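Local coordinates for protein 2-aminomuconate 6-semialdehyde dehydrogenase (Burkholderia cenocepacia, PDB 4U3W) that probably catalyses the NAD-dependent oxidation of 2-aminomuconate 6-semialdehyde to 2-aminomuconate, as a member of the aldehyde dehydrogenase family, at residues E424-V429 with A452-T457; Q304-S309 with Y434-S439. One frame throughout, in Å; residues are numbered along the deposited sequence.

Contact 1 (E424-V429 with A452-T457); sequences EVVKRV and AKQIET
Val429 meets Ile455 through a single methyl: Val429 CG1 lies 3.8 Å from Ile455 CG2 and 4.0 Å from Ile455 CD1, so it touches both arms of the isoleucine, and the two side chains cross at about a right angle. One helical turn earlier, Val426 does much the same with Gln454. Its CG1, anti to the backbone N (chi1 165°), reaches across the extended glutamine and lies 3.9 Å from both Gln454 CB and Gln454 OE1. The amide at the far end of this glutamine is held by its own chain, with NE2 bonded to the carbonyl of Arg450.

Beyond these side-chain contacts, Asn430, the last residue of helix 422-430, uses both ends of its amide on the loop: OD1 takes the N-H of Glu456 and ND2 gives to the carbonyl of Gln454. Arg311 donates to the carbonyls of Arg428 and Val429 in that same last turn. Away from the loop, Arg428 NH1 forms a salt bridge of 3.0 Å with Glu424 OE2, meeting it nearly along the C-O bond but 26° out of the guanidinium plane. Asp400 is a second acidic partner for this arginine. On the loop's other flank, Thr457 O is bonded to Thr498 OG1 of the second subunit.

Between these two segments the attraction is van der Waals alone. The two valines, Ile455 and the chain of Gln454 supply the fit, while Asn430 adds a polar tie between helix and loop.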
loop_
_atom_site.group_PDB
_atom_site.type_symbol
_atom_site.label_atom_id
_atom_site.label_comp_id
_atom_site.label_asym_id
_atom_site.label_seq_id
_atom_site.Cartn_x
_atom_site.Cartn_y
_atom_site.Cartn_z
ATOM N N GLU A 424 22.930 28.839 0.321
ATOM C CA GLU A 424 22.471 30.061 0.935
ATOM C C GLU A 424 20.967 30.226 0.888
ATOM O O GLU A 424 20.325 30.482 1.920
ATOM C CB GLU A 424 23.129 31.261 0.249
ATOM C CG GLU A 424 22.568 32.604 0.714
ATOM C CD GLU A 424 22.682 33.715 -0.330
ATOM O OE1 GLU A 424 23.361 33.526 -1.338
ATOM O OE2 GLU A 424 22.063 34.770 -0.157
ATOM N N VAL A 425 20.379 30.093 -0.299
ATOM C CA VAL A 425 18.944 30.380 -0.402
ATOM C C VAL A 425 18.115 29.284 0.301
ATOM O O VAL A 425 17.029 29.542 0.796
ATOM C CB VAL A 425 18.501 30.553 -1.901
ATOM C CG1 VAL A 425 18.320 29.212 -2.613
ATOM C CG2 VAL A 425 17.221 31.350 -1.990
ATOM N N VAL A 426 18.619 28.054 0.332
ATOM C CA VAL A 426 17.941 26.999 1.074
ATOM C C VAL A 426 17.840 27.420 2.568
ATOM O O VAL A 426 16.770 27.320 3.185
ATOM C CB VAL A 426 18.678 25.651 0.929
ATOM C CG1 VAL A 426 18.185 24.657 1.977
ATOM C CG2 VAL A 426 18.469 25.054 -0.518
ATOM N N LYS A 427 18.945 27.899 3.132
ATOM C CA LYS A 427 18.953 28.378 4.510
ATOM C C LYS A 427 17.996 29.533 4.712
ATOM O O LYS A 427 17.283 29.578 5.739
ATOM C CB LYS A 427 20.351 28.809 4.955
ATOM C CG LYS A 427 21.321 27.656 5.091
ATOM C CD LYS A 427 22.699 28.145 5.553
ATOM C CE LYS A 427 23.739 27.029 5.491
ATOM N NZ LYS A 427 23.362 25.926 6.414
ATOM N N ARG A 428 17.956 30.463 3.756
ATOM C CA ARG A 428 17.073 31.639 3.929
ATOM C C ARG A 428 15.571 31.245 3.864
ATOM O O ARG A 428 14.724 31.740 4.624
ATOM C CB ARG A 428 17.416 32.686 2.867
ATOM C CG ARG A 428 18.853 33.171 3.053
ATOM C CD ARG A 428 19.293 34.196 2.035
ATOM N NE ARG A 428 18.606 35.490 2.153
ATOM C CZ ARG A 428 18.729 36.448 1.229
ATOM N NH1 ARG A 428 19.489 36.227 0.164
ATOM N NH2 ARG A 428 18.095 37.603 1.349
ATOM N N VAL A 429 15.258 30.331 2.967
ATOM C CA VAL A 429 13.896 29.825 2.893
ATOM C C VAL A 429 13.526 29.168 4.230
ATOM O O VAL A 429 12.475 29.470 4.777
ATOM C CB VAL A 429 13.724 28.806 1.717
ATOM C CG1 VAL A 429 12.375 28.020 1.861
ATOM C CG2 VAL A 429 13.789 29.516 0.362
ATOM N N ALA A 452 14.418 20.914 -3.618
ATOM C CA ALA A 452 13.060 20.661 -3.127
ATOM C C ALA A 452 13.083 19.797 -1.881
ATOM O O ALA A 452 12.289 20.038 -0.961
ATOM C CB ALA A 452 12.172 20.001 -4.234
ATOM N N LYS A 453 14.009 18.824 -1.833
ATOM C CA LYS A 453 14.056 17.837 -0.741
ATOM C C LYS A 453 14.566 18.438 0.582
ATOM O O LYS A 453 14.342 17.874 1.652
ATOM C CB LYS A 453 14.964 16.636 -1.146
ATOM N N GLN A 454 15.229 19.592 0.502
ATOM C CA GLN A 454 15.772 20.264 1.678
ATOM C C GLN A 454 14.803 21.270 2.280
ATOM O O GLN A 454 15.032 21.751 3.389
ATOM C CB GLN A 454 17.078 21.000 1.312
ATOM C CG GLN A 454 18.162 20.097 0.740
ATOM C CD GLN A 454 19.404 20.884 0.372
ATOM O OE1 GLN A 454 20.121 21.406 1.252
ATOM N NE2 GLN A 454 19.661 20.996 -0.932
ATOM N N ILE A 455 13.733 21.608 1.561
ATOM C CA ILE A 455 12.858 22.693 2.025
ATOM C C ILE A 455 11.932 22.174 3.149
ATOM O O ILE A 455 11.238 21.144 3.005
ATOM C CB ILE A 455 11.992 23.300 0.885
ATOM C CG1 ILE A 455 12.854 23.835 -0.266
ATOM C CG2 ILE A 455 11.101 24.442 1.391
ATOM C CD1 ILE A 455 13.907 24.725 0.177
ATOM N N GLU A 456 11.898 22.905 4.259
ATOM C CA GLU A 456 11.160 22.436 5.444
ATOM C C GLU A 456 9.723 22.906 5.412
ATOM O O GLU A 456 9.306 23.740 6.225
ATOM C CB GLU A 456 11.875 22.929 6.710
ATOM C CG GLU A 456 13.242 22.262 6.888
ATOM C CD GLU A 456 14.138 22.969 7.918
ATOM O OE1 GLU A 456 13.772 24.067 8.421
ATOM O OE2 GLU A 456 15.216 22.421 8.204
ATOM N N THR A 457 8.956 22.416 4.445
ATOM C CA THR A 457 7.550 22.812 4.283
ATOM C C THR A 457 6.709 21.553 4.040
ATOM O O THR A 457 7.257 20.465 3.807
ATOM C CB THR A 457 7.320 23.754 3.106
ATOM O OG1 THR A 457 7.857 23.117 1.929
ATOM C CG2 THR A 457 7.996 25.097 3.310
#

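Contact 2 (Q304-S309 with Y434-S439); sequences QVCLCS and YGLAAS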
loop_
_atom_site.group_PDB
_atom_site.type_symbol
_atom_site.label_atom_id
_atom_site.label_comp_id
_atom_site.label_asym_id
_atom_site.label_seq_id
_atom_site.Cartn_x
_atom_site.Cartn_y
_atom_site.Cartn_z
ATOM N N GLN A 304 -4.727 36.740 -0.560
ATOM C CA GLN A 304 -5.397 36.151 0.625
ATOM C C GLN A 304 -5.523 34.607 0.511
ATOM O O GLN A 304 -6.620 34.036 0.547
ATOM C CB GLN A 304 -6.766 36.803 0.803
ATOM C CG GLN A 304 -6.737 38.328 1.020
ATOM C CD GLN A 304 -8.157 38.945 1.000
ATOM O OE1 GLN A 304 -8.586 39.570 1.980
ATOM N NE2 GLN A 304 -8.862 38.813 -0.136
ATOM N N VAL A 305 -4.401 33.932 0.300
ATOM C CA VAL A 305 -4.381 32.460 0.320
ATOM C C VAL A 305 -3.273 32.104 1.256
ATOM O O VAL A 305 -2.248 32.788 1.245
ATOM C CB VAL A 305 -4.150 31.871 -1.044
ATOM C CG1 VAL A 305 -4.370 30.349 -0.986
ATOM C CG2 VAL A 305 -5.112 32.480 -2.030
ATOM N N CYS A 306 -3.442 31.070 2.076
ATOM C CA CYS A 306 -2.385 30.726 3.038
ATOM C C CYS A 306 -1.089 30.367 2.315
ATOM O O CYS A 306 0.017 30.471 2.870
ATOM C CB CYS A 306 -2.827 29.559 3.945
ATOM S SG CYS A 306 -3.175 27.987 3.108
ATOM N N LEU A 307 -1.265 29.933 1.070
ATOM C CA LEU A 307 -0.170 29.447 0.223
ATOM C C LEU A 307 0.579 30.531 -0.571
ATOM O O LEU A 307 1.564 30.221 -1.307
ATOM C CB LEU A 307 -0.728 28.431 -0.743
ATOM C CG LEU A 307 -1.433 27.206 -0.125
ATOM C CD1 LEU A 307 -2.223 26.470 -1.197
ATOM C CD2 LEU A 307 -0.394 26.280 0.560
ATOM N N CYS A 308 0.122 31.774 -0.460
ATOM C CA CYS A 308 0.751 32.845 -1.271
ATOM C C CYS A 308 2.198 33.079 -0.911
ATOM O O CYS A 308 2.622 32.820 0.211
ATOM C CB CYS A 308 -0.021 34.188 -1.155
ATOM S SG CYS A 308 -1.495 34.146 -2.195
ATOM N N SER A 309 2.967 33.531 -1.908
ATOM C CA SER A 309 4.363 33.818 -1.727
ATOM C C SER A 309 4.531 35.279 -1.310
ATOM O O SER A 309 4.432 36.169 -2.150
ATOM C CB SER A 309 5.155 33.548 -3.036
ATOM O OG SER A 309 4.663 34.388 -4.081
ATOM N N TYR A 434 7.433 29.350 10.440
ATOM C CA TYR A 434 6.380 28.729 9.618
ATOM C C TYR A 434 7.018 27.682 8.697
ATOM O O TYR A 434 8.241 27.634 8.591
ATOM C CB TYR A 434 5.638 29.767 8.770
ATOM C CG TYR A 434 4.719 30.691 9.541
ATOM C CD1 TYR A 434 3.602 30.189 10.223
ATOM C CD2 TYR A 434 4.935 32.081 9.551
ATOM C CE1 TYR A 434 2.723 31.050 10.925
ATOM C CE2 TYR A 434 4.079 32.936 10.232
ATOM C CZ TYR A 434 2.977 32.426 10.922
ATOM O OH TYR A 434 2.136 33.295 11.601
ATOM N N GLY A 435 6.205 26.848 8.051
ATOM C CA GLY A 435 6.724 25.875 7.101
ATOM C C GLY A 435 5.551 25.267 6.350
ATOM O O GLY A 435 5.339 24.015 6.400
ATOM N N LEU A 436 4.781 26.133 5.679
ATOM C CA LEU A 436 3.606 25.674 4.938
ATOM C C LEU A 436 3.984 25.228 3.535
ATOM O O LEU A 436 3.889 24.024 3.230
ATOM C CB LEU A 436 2.554 26.751 4.823
ATOM C CG LEU A 436 1.219 26.370 4.156
ATOM C CD1 LEU A 436 0.592 25.020 4.706
ATOM C CD2 LEU A 436 0.215 27.522 4.403
ATOM N N ALA A 437 4.394 26.160 2.671
ATOM C CA ALA A 437 4.676 25.760 1.275
ATOM C C ALA A 437 5.827 26.566 0.648
ATOM O O ALA A 437 6.249 27.570 1.193
ATOM C CB ALA A 437 3.422 25.909 0.417
ATOM N N ALA A 438 6.341 26.102 -0.507
ATOM C CA ALA A 438 7.346 26.864 -1.225
ATOM C C ALA A 438 7.251 26.551 -2.727
ATOM O O ALA A 438 6.744 25.492 -3.113
ATOM C CB ALA A 438 8.720 26.525 -0.705
ATOM N N SER A 439 7.705 27.458 -3.575
ATOM C CA SER A 439 7.832 27.101 -5.001
ATOM C C SER A 439 9.210 27.506 -5.511
ATOM O O SER A 439 9.762 28.509 -5.088
ATOM C CB SER A 439 6.712 27.742 -5.842
ATOM O OG SER A 439 6.843 29.132 -5.743
#
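Leu436 carries its CG anti to the backbone N (chi1 -176°), which extends the branch towards the loop 304-309 and sets CD2 against Cys306. Cys306 in turn holds SG in the crowded position between its own N and carbonyl carbon (chi1 62°), and this places SG 3.7 Å from Leu436 CD2. The same methyl is equally near Cys306 CB, and it comes to 3.3 Å from Cys306 O. That last approach is a methyl against a carbonyl, whose hydrogen bond comes from Asn277 ND2.

Leu307 starts out across the line between the segments, but its end turns inwards. Its CD2 settles over two residues at once, 3.9 Å from Leu436 CG and 3.8 Å from Ala437 CB, and the two leucines cross at about a right angle. Trp461 packs on both Leu307 and Ala437, and Phe466 adds to the cover of Leu307.

The loop makes a type I turn from Val305 to Cys308, with Cys308 N bonded to Val305 O at 3.1 Å. Asn277 then ties the two segments together: its ND2 serves the carbonyls of Cys306 and Cys308, while its OD1 accepts the N-H of Ala437. Trp465 NE1 holds the carbonyl of Leu307.

In sequence, Gln304, Val305 and Cys306 match the Gln-X-Cys part of the Gly-Gln-X-Cys motif of aldehyde dehydrogenases, which makes Cys306 the probable nucleophile; Asn173, bonded to Gln304 O, matches the family's oxyanion-hole asparagine. Leu436 and Ala437 pack against this cysteine-bearing loop, just before strand 309-315 and at the start of strand 437-441, in the Rossmann-like catalytic domain of this family.

Overall arrangement
The two contacts adjoin, their centres about 14 Å apart, and both meet at strand 437-441, which follows helix 422-430. In this strand Ala437 points to the cysteine loop of contact 2, whereas Ala438 points away from it and receives the isoleucine of contact 1, with Ile455 CG2 at 3.8 Å from Ala438 CB. Further along, Thr457 CB packs 3.4 Å from Leu436 O, where the 452-457 loop leads into strand 459-462, the neighbour of 437-441. The centre of contact 2, at the probable catalytic cysteine, is about 11 Å from that of the chain; the centre of contact 1 is about 23 Å from it, farther out, where the loop also meets the second subunit.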